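Local coordinates for putative amidohydrolase/peptidase (Burkholderia cenocepacia, PDB 4WJB), which probably acts as a zinc-dependent hydrolase of the peptidase M20 family, cleaving carbon-nitrogen bonds other than peptide bonds, at residues A26-M31 against G111-L116; D56-W61 against V133-W138; F146-V151 against G158-E163; E263-R268 against D309-A314. All blocks are in the same frame, centred on the assembly; numbering follows the deposited sequence. Where two conformers were deposited one is given.

Contact 1 of 4, residues A26-M31 against G111-L116; sequences ASLERM and GVLGGL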
loop_
_atom_site.group_PDB
_atom_site.type_symbol
_atom_site.label_atom_id
_atom_site.label_comp_id
_atom_site.label_asym_id
_atom_site.label_seq_id
_atom_site.Cartn_x
_atom_site.Cartn_y
_atom_site.Cartn_z
ATOM N N ALA A 26 -30.800 -34.672 6.348
ATOM C CA ALA A 26 -32.134 -34.099 6.241
ATOM C C ALA A 26 -32.306 -32.926 7.211
ATOM O O ALA A 26 -32.915 -31.912 6.862
ATOM C CB ALA A 26 -33.191 -35.170 6.494
ATOM N N SER A 27 -31.756 -33.053 8.415
ATOM C CA SER A 27 -31.877 -31.991 9.409
ATOM C C SER A 27 -31.091 -30.748 8.972
ATOM O O SER A 27 -31.512 -29.619 9.223
ATOM C CB SER A 27 -31.407 -32.472 10.790
ATOM O OG SER A 27 -29.992 -32.543 10.877
ATOM N N LEU A 28 -29.963 -30.959 8.305
ATOM C CA LEU A 28 -29.155 -29.849 7.790
ATOM C C LEU A 28 -29.854 -29.139 6.627
ATOM O O LEU A 28 -29.859 -27.906 6.552
ATOM C CB LEU A 28 -27.775 -30.352 7.357
ATOM C CG LEU A 28 -26.848 -30.747 8.510
ATOM C CD1 LEU A 28 -25.694 -31.615 8.018
ATOM C CD2 LEU A 28 -26.324 -29.507 9.217
ATOM N N GLU A 29 -30.440 -29.916 5.722
ATOM C CA GLU A 29 -31.194 -29.345 4.607
ATOM C C GLU A 29 -32.385 -28.528 5.112
ATOM O O GLU A 29 -32.652 -27.433 4.620
ATOM C CB GLU A 29 -31.674 -30.447 3.656
ATOM C CG GLU A 29 -30.556 -31.177 2.918
ATOM C CD GLU A 29 -29.859 -30.307 1.886
ATOM O OE1 GLU A 29 -30.469 -30.037 0.830
ATOM O OE2 GLU A 29 -28.704 -29.893 2.132
ATOM N N ARG A 30 -33.088 -29.062 6.107
ATOM C CA ARG A 30 -34.266 -28.400 6.666
ATOM C C ARG A 30 -33.905 -27.096 7.376
ATOM O O ARG A 30 -34.560 -26.067 7.191
ATOM C CB ARG A 30 -34.993 -29.343 7.630
ATOM C CG ARG A 30 -36.091 -28.685 8.454
ATOM C CD ARG A 30 -37.239 -28.192 7.582
ATOM N NE ARG A 30 -38.324 -27.647 8.394
ATOM C CZ ARG A 30 -38.433 -26.367 8.741
ATOM N NH1 ARG A 30 -37.521 -25.489 8.344
ATOM N NH2 ARG A 30 -39.455 -25.963 9.486
ATOM N N MET A 31 -32.857 -27.137 8.185
ATOM C CA MET A 31 -32.452 -25.952 8.926
ATOM C C MET A 31 -31.929 -24.880 7.968
ATOM O O MET A 31 -32.107 -23.689 8.207
ATOM C CB MET A 31 -31.392 -26.305 9.969
ATOM C CG MET A 31 -31.098 -25.180 10.941
ATOM S SD MET A 31 -32.459 -24.885 12.093
ATOM C CE MET A 31 -32.308 -26.277 13.205
ATOM N N GLY A 111 -22.367 -28.437 13.873
ATOM C CA GLY A 111 -22.045 -28.900 15.210
ATOM C C GLY A 111 -23.265 -29.053 16.104
ATOM O O GLY A 111 -23.331 -29.968 16.924
ATOM N N VAL A 112 -24.232 -28.156 15.944
ATOM C CA VAL A 112 -25.472 -28.209 16.713
ATOM C C VAL A 112 -26.300 -29.439 16.341
ATOM O O VAL A 112 -26.724 -30.206 17.210
ATOM C CB VAL A 112 -26.325 -26.942 16.494
ATOM C CG1 VAL A 112 -27.675 -27.075 17.191
ATOM C CG2 VAL A 112 -25.578 -25.701 16.975
ATOM N N LEU A 113 -26.522 -29.624 15.044
ATOM C CA LEU A 113 -27.303 -30.754 14.553
ATOM C C LEU A 113 -26.536 -32.071 14.672
ATOM O O LEU A 113 -27.139 -33.142 14.773
ATOM C CB LEU A 113 -27.731 -30.509 13.108
ATOM C CG LEU A 113 -28.717 -29.343 12.990
ATOM C CD1 LEU A 113 -29.153 -29.122 11.545
ATOM C CD2 LEU A 113 -29.923 -29.582 13.894
ATOM N N GLY A 114 -25.209 -31.986 14.665
ATOM C CA GLY A 114 -24.377 -33.135 14.970
ATOM C C GLY A 114 -24.677 -33.603 16.385
ATOM O O GLY A 114 -24.868 -34.795 16.635
ATOM N N GLY A 115 -24.730 -32.656 17.316
ATOM C CA GLY A 115 -25.084 -32.972 18.693
ATOM C C GLY A 115 -26.485 -33.544 18.839
ATOM O O GLY A 115 -26.715 -34.452 19.640
ATOM N N LEU A 116 -27.432 -33.014 18.071
ATOM C CA LEU A 116 -28.791 -33.552 18.084
ATOM C C LEU A 116 -28.794 -34.989 17.563
ATOM O O LEU A 116 -29.456 -35.866 18.124
ATOM C CB LEU A 116 -29.736 -32.683 17.252
ATOM C CG LEU A 116 -31.159 -33.235 17.072
ATOM C CD1 LEU A 116 -31.899 -33.344 18.411
ATOM C CD2 LEU A 116 -31.949 -32.374 16.094
HETATM O O HOH W 1 -29.402 -33.419 13.584
#

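Contact 2 of 4, residues D56-W61 against V133-W138; sequences DLFVQW and VDVVIW. With EDO (1,2-ethanediol), chain J.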
loop_
_atom_site.group_PDB
_atom_site.type_symbol
_atom_site.label_atom_id
_atom_site.label_comp_id
_atom_site.label_asym_id
_atom_site.label_seq_id
_atom_site.Cartn_x
_atom_site.Cartn_y
_atom_site.Cartn_z
ATOM N N ASP A 56 -36.122 -22.249 17.928
ATOM C CA ASP A 56 -37.386 -22.916 18.235
ATOM C C ASP A 56 -37.453 -24.319 17.642
ATOM O O ASP A 56 -37.992 -25.244 18.261
ATOM C CB ASP A 56 -38.574 -22.098 17.721
ATOM C CG ASP A 56 -38.826 -20.848 18.542
ATOM O OD1 ASP A 56 -38.238 -20.721 19.634
ATOM O OD2 ASP A 56 -39.630 -19.999 18.097
ATOM N N LEU A 57 -36.926 -24.465 16.431
ATOM C CA LEU A 57 -36.929 -25.754 15.744
ATOM C C LEU A 57 -36.002 -26.746 16.442
ATOM O O LEU A 57 -36.348 -27.914 16.616
ATOM C CB LEU A 57 -36.519 -25.585 14.279
ATOM C CG LEU A 57 -36.707 -26.810 13.385
ATOM C CD1 LEU A 57 -38.156 -27.250 13.431
ATOM C CD2 LEU A 57 -36.300 -26.493 11.953
ATOM N N PHE A 58 -34.826 -26.279 16.846
ATOM C CA PHE A 58 -33.899 -27.126 17.587
ATOM C C PHE A 58 -34.526 -27.574 18.902
ATOM O O PHE A 58 -34.455 -28.745 19.282
ATOM C CB PHE A 58 -32.582 -26.390 17.859
ATOM C CG PHE A 58 -31.686 -27.107 18.826
ATOM C CD1 PHE A 58 -30.906 -28.166 18.406
ATOM C CD2 PHE A 58 -31.643 -26.734 20.163
ATOM C CE1 PHE A 58 -30.083 -28.842 19.302
ATOM C CE2 PHE A 58 -30.825 -27.402 21.060
ATOM C CZ PHE A 58 -30.043 -28.458 20.624
ATOM N N VAL A 59 -35.136 -26.623 19.593
ATOM C CA VAL A 59 -35.767 -26.891 20.868
ATOM C C VAL A 59 -36.880 -27.921 20.681
ATOM O O VAL A 59 -37.008 -28.854 21.474
ATOM C CB VAL A 59 -36.310 -25.595 21.500
ATOM C CG1 VAL A 59 -37.405 -25.895 22.517
ATOM C CG2 VAL A 59 -35.171 -24.823 22.147
ATOM N N GLN A 60 -37.676 -27.763 19.627
ATOM C CA GLN A 60 -38.748 -28.714 19.351
ATOM C C GLN A 60 -38.185 -30.110 19.087
ATOM O O GLN A 60 -38.675 -31.093 19.642
ATOM C CB GLN A 60 -39.602 -28.253 18.165
ATOM C CG GLN A 60 -40.683 -29.254 17.739
ATOM C CD GLN A 60 -41.790 -29.426 18.773
ATOM O OE1 GLN A 60 -42.063 -28.523 19.565
ATOM N NE2 GLN A 60 -42.437 -30.595 18.763
ATOM N N TRP A 61 -37.148 -30.200 18.256
ATOM C CA TRP A 61 -36.553 -31.499 17.941
ATOM C C TRP A 61 -35.913 -32.156 19.164
ATOM O O TRP A 61 -36.008 -33.377 19.353
ATOM C CB TRP A 61 -35.515 -31.361 16.828
ATOM C CG TRP A 61 -36.102 -31.078 15.477
ATOM C CD1 TRP A 61 -37.416 -31.171 15.110
ATOM C CD2 TRP A 61 -35.388 -30.648 14.312
ATOM N NE1 TRP A 61 -37.559 -30.831 13.785
ATOM C CE2 TRP A 61 -36.328 -30.503 13.275
ATOM C CE3 TRP A 61 -34.041 -30.373 14.048
ATOM C CZ2 TRP A 61 -35.966 -30.094 11.990
ATOM C CZ3 TRP A 61 -33.682 -29.967 12.766
ATOM C CH2 TRP A 61 -34.642 -29.831 11.758
ATOM N N VAL A 133 -25.895 -35.687 28.965
ATOM C CA VAL A 133 -25.283 -35.036 27.815
ATOM C C VAL A 133 -26.038 -33.756 27.470
ATOM O O VAL A 133 -27.248 -33.791 27.265
ATOM C CB VAL A 133 -25.273 -35.975 26.589
ATOM C CG1 VAL A 133 -24.662 -35.273 25.377
ATOM C CG2 VAL A 133 -24.533 -37.262 26.914
ATOM N N ASP A 134 -25.331 -32.627 27.421
ATOM C CA ASP A 134 -25.933 -31.360 27.012
ATOM C C ASP A 134 -25.601 -31.059 25.559
ATOM O O ASP A 134 -24.444 -31.117 25.179
ATOM C CB ASP A 134 -25.431 -30.198 27.879
ATOM C CG ASP A 134 -26.092 -30.144 29.238
ATOM O OD1 ASP A 134 -27.238 -30.625 29.371
ATOM O OD2 ASP A 134 -25.459 -29.612 30.174
ATOM N N VAL A 135 -26.612 -30.745 24.752
ATOM C CA VAL A 135 -26.369 -30.207 23.413
ATOM C C VAL A 135 -26.676 -28.717 23.457
ATOM O O VAL A 135 -27.773 -28.322 23.857
ATOM C CB VAL A 135 -27.221 -30.904 22.328
ATOM C CG1 VAL A 135 -26.905 -30.323 20.953
ATOM C CG2 VAL A 135 -26.970 -32.412 22.342
ATOM N N VAL A 136 -25.705 -27.890 23.068
ATOM C CA VAL A 136 -25.804 -26.450 23.302
ATOM C C VAL A 136 -25.798 -25.610 22.019
ATOM O O VAL A 136 -25.067 -25.897 21.072
ATOM C CB VAL A 136 -24.644 -25.950 24.213
ATOM C CG1 VAL A 136 -23.290 -26.250 23.581
ATOM C CG2 VAL A 136 -24.771 -24.456 24.501
ATOM N N ILE A 137 -26.638 -24.583 21.998
ATOM C CA ILE A 137 -26.498 -23.494 21.046
ATOM C C ILE A 137 -25.973 -22.260 21.770
ATOM O O ILE A 137 -26.628 -21.743 22.683
ATOM C CB ILE A 137 -27.821 -23.133 20.370
ATOM C CG1 ILE A 137 -28.369 -24.326 19.589
ATOM C CG2 ILE A 137 -27.618 -21.938 19.440
ATOM C CD1 ILE A 137 -29.693 -24.037 18.908
ATOM N N TRP A 138 -24.794 -21.799 21.368
ATOM C CA TRP A 138 -24.222 -20.564 21.900
ATOM C C TRP A 138 -24.765 -19.348 21.152
ATOM O O TRP A 138 -24.796 -19.332 19.923
ATOM C CB TRP A 138 -22.695 -20.578 21.806
ATOM C CG TRP A 138 -22.020 -21.696 22.553
ATOM C CD1 TRP A 138 -21.336 -22.745 22.006
ATOM C CD2 TRP A 138 -21.941 -21.863 23.974
ATOM N NE1 TRP A 138 -20.842 -23.557 22.995
ATOM C CE2 TRP A 138 -21.203 -23.042 24.214
ATOM C CE3 TRP A 138 -22.429 -21.136 25.067
ATOM C CZ2 TRP A 138 -20.937 -23.509 25.501
ATOM C CZ3 TRP A 138 -22.164 -21.602 26.349
ATOM C CH2 TRP A 138 -21.424 -22.779 26.553
HETATM C C1 EDO J . -18.456 -27.356 22.840
HETATM O O1 EDO J . -19.666 -27.288 23.596
HETATM C C2 EDO J . -18.031 -25.936 22.491
HETATM O O2 EDO J . -19.056 -25.323 21.704
#

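Contact 3 of 4, residues F146-V151 against G158-E163; sequences FAPAMV and GVYTLE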
loop_
_atom_site.group_PDB
_atom_site.type_symbol
_atom_site.label_atom_id
_atom_site.label_comp_id
_atom_site.label_asym_id
_atom_site.label_seq_id
_atom_site.Cartn_x
_atom_site.Cartn_y
_atom_site.Cartn_z
ATOM N N PHE A 146 -23.922 -8.071 16.723
ATOM C CA PHE A 146 -23.343 -7.500 17.935
ATOM C C PHE A 146 -21.881 -7.920 18.033
ATOM O O PHE A 146 -21.559 -9.083 17.837
ATOM C CB PHE A 146 -24.079 -7.960 19.202
ATOM C CG PHE A 146 -25.573 -8.046 19.063
ATOM C CD1 PHE A 146 -26.170 -9.196 18.562
ATOM C CD2 PHE A 146 -26.382 -6.998 19.473
ATOM C CE1 PHE A 146 -27.551 -9.293 18.450
ATOM C CE2 PHE A 146 -27.762 -7.085 19.366
ATOM C CZ PHE A 146 -28.347 -8.236 18.850
ATOM N N ALA A 147 -20.997 -6.981 18.340
ATOM C CA ALA A 147 -19.601 -7.316 18.597
ATOM C C ALA A 147 -19.417 -7.473 20.100
ATOM O O ALA A 147 -20.145 -6.847 20.872
ATOM C CB ALA A 147 -18.662 -6.233 18.028
ATOM N N PRO A 148 -18.456 -8.306 20.533
ATOM C CA PRO A 148 -17.530 -9.123 19.746
ATOM C C PRO A 148 -18.064 -10.523 19.443
ATOM O O PRO A 148 -19.130 -10.910 19.930
ATOM C CB PRO A 148 -16.308 -9.211 20.658
ATOM C CG PRO A 148 -16.922 -9.299 22.028
ATOM C CD PRO A 148 -18.166 -8.415 21.978
ATOM N N ALA A 149 -17.303 -11.276 18.652
ATOM C CA ALA A 149 -17.600 -12.676 18.365
ATOM C C ALA A 149 -17.487 -13.533 19.621
ATOM O O ALA A 149 -16.777 -13.166 20.558
ATOM C CB ALA A 149 -16.658 -13.199 17.283
ATOM N N MET A 150 -18.189 -14.666 19.634
ATOM C CA MET A 150 -18.069 -15.643 20.715
ATOM C C MET A 150 -18.358 -15.032 22.083
ATOM O O MET A 150 -17.786 -15.453 23.084
ATOM C CB MET A 150 -16.666 -16.272 20.720
ATOM C CG MET A 150 -16.367 -17.183 19.528
ATOM S SD MET A 150 -14.648 -17.112 18.958
ATOM C CE MET A 150 -13.738 -17.378 20.477
ATOM N N VAL A 151 -19.241 -14.041 22.125
ATOM C CA VAL A 151 -19.452 -13.286 23.356
ATOM C C VAL A 151 -20.154 -14.122 24.422
ATOM O O VAL A 151 -19.877 -13.959 25.609
ATOM C CB VAL A 151 -20.255 -11.982 23.100
ATOM C CG1 VAL A 151 -21.638 -12.281 22.527
ATOM C CG2 VAL A 151 -20.375 -11.165 24.382
ATOM N N GLY A 158 -16.005 -17.022 31.455
ATOM C CA GLY A 158 -15.302 -16.044 32.264
ATOM C C GLY A 158 -14.512 -15.017 31.467
ATOM O O GLY A 158 -13.798 -14.201 32.042
ATOM N N VAL A 159 -14.629 -15.060 30.145
ATOM C CA VAL A 159 -13.954 -14.074 29.299
ATOM C C VAL A 159 -14.605 -12.704 29.472
ATOM O O VAL A 159 -13.922 -11.685 29.549
ATOM C CB VAL A 159 -13.987 -14.472 27.811
ATOM C CG1 VAL A 159 -13.205 -13.455 26.958
ATOM C CG2 VAL A 159 -13.425 -15.871 27.627
ATOM N N TYR A 160 -15.933 -12.690 29.543
ATOM C CA TYR A 160 -16.681 -11.447 29.669
ATOM C C TYR A 160 -17.672 -11.528 30.819
ATOM O O TYR A 160 -18.140 -12.614 31.167
ATOM C CB TYR A 160 -17.435 -11.127 28.374
ATOM C CG TYR A 160 -16.574 -11.046 27.133
ATOM C CD1 TYR A 160 -15.631 -10.033 26.983
ATOM C CD2 TYR A 160 -16.727 -11.957 26.096
ATOM C CE1 TYR A 160 -14.849 -9.944 25.843
ATOM C CE2 TYR A 160 -15.948 -11.877 24.949
ATOM C CZ TYR A 160 -15.009 -10.869 24.830
ATOM O OH TYR A 160 -14.233 -10.780 23.695
ATOM N N THR A 161 -18.005 -10.380 31.400
ATOM C CA THR A 161 -19.057 -10.336 32.408
ATOM C C THR A 161 -20.417 -10.473 31.741
ATOM O O THR A 161 -20.559 -10.204 30.546
ATOM C CB THR A 161 -19.038 -9.029 33.221
ATOM O OG1 THR A 161 -19.409 -7.935 32.375
ATOM C CG2 THR A 161 -17.658 -8.777 33.816
ATOM N N LEU A 162 -21.416 -10.885 32.515
ATOM C CA LEU A 162 -22.783 -10.952 32.019
ATOM C C LEU A 162 -23.282 -9.560 31.633
ATOM O O LEU A 162 -23.976 -9.404 30.632
ATOM C CB LEU A 162 -23.710 -11.585 33.065
ATOM C CG LEU A 162 -25.198 -11.675 32.709
ATOM C CD1 LEU A 162 -25.411 -12.526 31.466
ATOM C CD2 LEU A 162 -26.014 -12.220 33.884
ATOM N N GLU A 163 -22.923 -8.552 32.428
ATOM C CA GLU A 163 -23.310 -7.170 32.138
ATOM C C GLU A 163 -22.766 -6.738 30.779
ATOM O O GLU A 163 -23.458 -6.084 29.996
ATOM C CB GLU A 163 -22.808 -6.220 33.231
ATOM C CG GLU A 163 -23.246 -4.769 33.051
ATOM C CD GLU A 163 -22.848 -3.876 34.219
ATOM O OE1 GLU A 163 -21.640 -3.816 34.541
ATOM O OE2 GLU A 163 -23.745 -3.235 34.817
HETATM O O HOH W 2 -14.362 -12.527 21.687
#

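Contact 4 of 4, residues E263-R268 against D309-A314; sequences EVLGRR and DELDAA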
loop_
_atom_site.group_PDB
_atom_site.type_symbol
_atom_site.label_atom_id
_atom_site.label_comp_id
_atom_site.label_asym_id
_atom_site.label_seq_id
_atom_site.Cartn_x
_atom_site.Cartn_y
_atom_site.Cartn_z
ATOM N N GLU A 263 7.603 -13.619 5.346
ATOM C CA GLU A 263 7.329 -14.880 4.669
ATOM C C GLU A 263 8.365 -15.937 5.028
ATOM O O GLU A 263 8.027 -17.097 5.257
ATOM C CB GLU A 263 7.293 -14.705 3.153
ATOM C CG GLU A 263 6.950 -16.008 2.437
ATOM C CD GLU A 263 7.008 -15.890 0.933
ATOM O OE1 GLU A 263 5.933 -15.923 0.293
ATOM O OE2 GLU A 263 8.130 -15.772 0.391
ATOM N N VAL A 264 9.629 -15.528 5.076
ATOM C CA VAL A 264 10.709 -16.431 5.472
ATOM C C VAL A 264 10.462 -17.002 6.868
ATOM O O VAL A 264 10.658 -18.200 7.115
ATOM C CB VAL A 264 12.074 -15.709 5.438
ATOM C CG1 VAL A 264 13.099 -16.435 6.316
ATOM C CG2 VAL A 264 12.572 -15.581 4.004
ATOM N N LEU A 265 10.014 -16.146 7.781
ATOM C CA LEU A 265 9.736 -16.584 9.145
ATOM C C LEU A 265 8.594 -17.606 9.206
ATOM O O LEU A 265 8.698 -18.606 9.910
ATOM C CB LEU A 265 9.417 -15.382 10.036
ATOM C CG LEU A 265 10.618 -14.490 10.368
ATOM C CD1 LEU A 265 10.201 -13.371 11.307
ATOM C CD2 LEU A 265 11.754 -15.309 10.978
ATOM N N GLY A 266 7.513 -17.354 8.473
ATOM C CA GLY A 266 6.396 -18.283 8.438
ATOM C C GLY A 266 6.823 -19.642 7.917
ATOM O O GLY A 266 6.488 -20.684 8.491
ATOM N N ARG A 267 7.595 -19.631 6.837
ATOM C CA ARG A 267 8.048 -20.871 6.216
ATOM C C ARG A 267 9.115 -21.567 7.047
ATOM O O ARG A 267 9.289 -22.783 6.954
ATOM C CB ARG A 267 8.574 -20.590 4.805
ATOM C CG ARG A 267 7.501 -20.059 3.870
ATOM C CD ARG A 267 8.027 -19.860 2.455
ATOM N NE ARG A 267 6.939 -19.539 1.534
ATOM C CZ ARG A 267 7.087 -19.358 0.226
ATOM N NH1 ARG A 267 8.286 -19.469 -0.328
ATOM N NH2 ARG A 267 6.032 -19.075 -0.527
ATOM N N ARG A 268 9.821 -20.800 7.871
ATOM C CA ARG A 268 10.865 -21.361 8.722
ATOM C C ARG A 268 10.269 -22.217 9.832
ATOM O O ARG A 268 10.850 -23.229 10.226
ATOM C CB ARG A 268 11.727 -20.253 9.329
ATOM C CG ARG A 268 12.913 -20.776 10.138
ATOM C CD ARG A 268 13.593 -19.661 10.912
ATOM N NE ARG A 268 14.307 -18.728 10.042
ATOM C CZ ARG A 268 14.869 -17.602 10.470
ATOM N NH1 ARG A 268 14.789 -17.269 11.751
ATOM N NH2 ARG A 268 15.505 -16.806 9.621
ATOM N N ASP A 309 7.229 -16.344 20.707
ATOM C CA ASP A 309 8.292 -15.547 21.310
ATOM C C ASP A 309 9.491 -15.456 20.376
ATOM O O ASP A 309 10.101 -14.395 20.236
ATOM C CB ASP A 309 8.727 -16.132 22.653
ATOM C CG ASP A 309 7.741 -15.838 23.763
ATOM O OD1 ASP A 309 6.868 -14.965 23.576
ATOM O OD2 ASP A 309 7.842 -16.481 24.828
ATOM N N GLU A 310 9.825 -16.571 19.734
ATOM C CA GLU A 310 10.957 -16.598 18.808
ATOM C C GLU A 310 10.675 -15.761 17.564
ATOM O O GLU A 310 11.566 -15.081 17.044
ATOM C CB GLU A 310 11.295 -18.036 18.415
ATOM C CG GLU A 310 11.690 -18.918 19.593
ATOM C CD GLU A 310 12.240 -20.264 19.162
ATOM O OE1 GLU A 310 12.422 -20.474 17.943
ATOM O OE2 GLU A 310 12.500 -21.110 20.043
ATOM N N LEU A 311 9.435 -15.819 17.084
ATOM C CA LEU A 311 9.024 -15.014 15.938
ATOM C C LEU A 311 9.100 -13.530 16.270
ATOM O O LEU A 311 9.543 -12.726 15.448
ATOM C CB LEU A 311 7.611 -15.382 15.501
ATOM C CG LEU A 311 7.500 -16.744 14.815
ATOM C CD1 LEU A 311 6.049 -17.167 14.697
ATOM C CD2 LEU A 311 8.157 -16.684 13.447
ATOM N N ASP A 312 8.668 -13.179 17.477
ATOM C CA ASP A 312 8.729 -11.801 17.940
ATOM C C ASP A 312 10.167 -11.303 17.937
ATOM O O ASP A 312 10.471 -10.237 17.396
ATOM C CB ASP A 312 8.136 -11.674 19.343
ATOM C CG ASP A 312 8.290 -10.277 19.910
ATOM O OD1 ASP A 312 7.460 -9.403 19.576
ATOM O OD2 ASP A 312 9.245 -10.050 20.682
ATOM N N ALA A 313 11.048 -12.091 18.540
ATOM C CA ALA A 313 12.455 -11.737 18.629
ATOM C C ALA A 313 13.081 -11.617 17.241
ATOM O O ALA A 313 13.857 -10.691 16.978
ATOM C CB ALA A 313 13.203 -12.764 19.466
ATOM N N ALA A 314 12.738 -12.546 16.352
ATOM C CA ALA A 314 13.327 -12.560 15.014
ATOM C C ALA A 314 12.901 -11.338 14.203
ATOM O O ALA A 314 13.719 -10.713 13.522
ATOM C CB ALA A 314 12.952 -13.840 14.283
#

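Contact 1 of 4, residues A26-M31 against G111-L116
Leu113 of helix 109-124 carries a buried helix-helix contact, pressing against Ser27, Leu28 and Met31 on the last turns of helix 21-31. The two short segments run roughly antiparallel, at 138°, with their axes 10.2 Å apart, and Leu113 supplies most of the contact from its side. It does so with CG anti to its own carbonyl carbon (chi1 -66°) and its chain extended beyond, which drives CD1 in among the three residues. There CD1 lies 3.7 Å from Leu28 CD2 and 3.9 Å from Met31 CB, and it comes within 3.3 Å of the backbone O of Ser27, a tight approach to an oxygen that already accepts the helical bond from Met31 N. The other branch, CD2, has a looser neighbour in the methyl CE of Met31, whose chain is bent at chi2 and chi3. Beside this apolar plug sits one water. It donates to Ser27 OG at 2.9 Å and to Leu113 O at 2.6 Å, while OG is also hydrogen-bonded to Leu24 O. Helix 49-64 packs against both partners, with Ser54 touching Met31 and Trp61 touching Leu116. No direct hydrogen bond joins the segments: cohesion comes from apolar contacts of Leu113 with Leu28 and Met31, and from a bridging water, which gives the buried serine hydroxyl and the leucine carbonyl a shared polar partner.

Contact 2 of 4, residues D56-W61 against V133-W138
Trp138 NE1 donates a hydrogen bond to O2 of a 1,2-ethanediol, 2.8 Å long and bent at the hydrogen to 146°, with the oxygen in the plane of the indole at its edge. The diol, probably from the crystallisation liquor, is also held by Glu201 and Gly94. Trp138 belongs to the 133-138 segment, in the zinc-binding domain of this M20 hydrolase, and the opposite side of that strand receives residues 56-61 of helix 49-64 through the ring of Phe58. Phe58 extends from the helix with CG anti to the backbone N (chi1 169°) and meets Val135 and Ile137, two residues apart on the strand. Their roles differ. Val135 reaches the rim of the ring, its CG1 lying near the ring plane and 3.7 Å from Phe58 CZ, whereas Ile137 covers one face in a CH-pi contact. Val112 of helix 109-124 packs against both Phe58 and Ile137, and Ala79 of strand 77-81 also touches the ring, so the phenyl is buried between helix and sheet. The CH-pi geometry is close to perpendicular: Ile137 CG1 lies 4.3 Å from the Phe58 ring centroid and 17° off its normal, while CD1 continues to 3.6 Å from Phe58 CD2.

Contact 3 of 4, residues F146-V151 against G158-E163
A cis-proline loop leading into helix 151-157 is met by Tyr160, which lies just beyond that helix and turns back onto Pro148 and Val151. The short helix between them has a defined start and finish: Met150 occupies the N-cap position, and Gly158, with positive phi, closes the far end in a Schellman motif. Two residues later Tyr160 places CG anti to its carbonyl carbon (chi1 -56°), which sends the phenol back across the beginning of the helix. Pro148 comes at the phenol end obliquely, its CG 3.5 Å from Tyr160 OH and 3.7 Å from Tyr160 CZ. Val151 sits by the other part of the ring, where its backbone O approaches the edge near the ring plane at 3.8 Å from Tyr160 CD2, and its CG2 methyl lies 4.1 Å from the same carbon. One face of the ring is covered from within its own segment by Val159 CG1, 3.7 Å above the ring plane and over its centre. Tyr164 stacks on the ring as well, and Tyr375 of helix 372-376 touches both Val159 and Tyr160. The loop also borders the metal site: the side chain of Met150 packs on Glu141, a residue seen to bind zinc in this protein although no metal is bound to it in this chain. Polar linkage between the segments is left to a water in the plane of the phenol, which donates to Ala149 O at 2.7 Å and pairs with Tyr160 OH at 2.7 Å.

Contact 4 of 4, residues E263-R268 against D309-A314
Leu265 of helix 251-268 and Leu311 of helix 305-326 adopt nearly the same conformation, each with CG anti to its carbonyl carbon (chi1 -72° in both) and an extended second torsion, yet they meet through different parts. Leu265 directs its CB toward the neighbouring helix, and CB itself touches Leu311 CD2 at 3.9 Å. The rest of its side chain runs on past that methyl, and the terminal fork closes on Ala314, one turn further along: CD2 is 3.8 Å and CD1 4.1 Å from Ala314 CB. Leu311 leaves its helix less directly, and its CD2 branch alone crosses to Leu265, where it also nears the backbone O. The small methyl of Ala314 thus receives the fork of one leucine, while the stem of that leucine receives a branch of the other. Phe300 of strand 289-302 is touched by both leucines. Toward the surface, the guanidinium of Arg268 lays one face against Leu265 CD2, which is 3.7 Å from its plane and displaced toward the rim. On helix 251-268 itself, Arg267 places its guanidinium flat over the carboxylate carbon of Glu263. The salt bridge between Arg267 NH2 and Glu263 OE1, 3.3 Å, is therefore one of charge without an N-H aimed at the oxygen. Glu263 packs on Val253 and Arg267 on Met245 of the second subunit. Two helices packed side by side on one face of an antiparallel sheet, as here over Phe300, are the layout of the M20 dimerisation domain, an alpha-beta sandwich.

How the contacts relate
Contacts 1 and 2 form one continuous core, their centres 10 Å apart: Val112 CG1 is 3.6 Å from Phe58 CD1, and Leu116 CD2 is 3.5 Å from Trp61 CE3. Their segments alternate along the chain, so helices 21-31 and 49-64 pack in turn against helix 109-124 and strand 133-138. Contact 3 follows that strand, about 7 Å from contact 2 at the nearest atoms. All three have a side chain within about 12 Å of the zinc held by His96, Asp107 and His203: Leu28 at about 12 Å, Ile137 at about 11 Å and Met150 at about 8 Å. Contact 4 is remote, its centre 32 Å from that of contact 3, in the dimerisation domain.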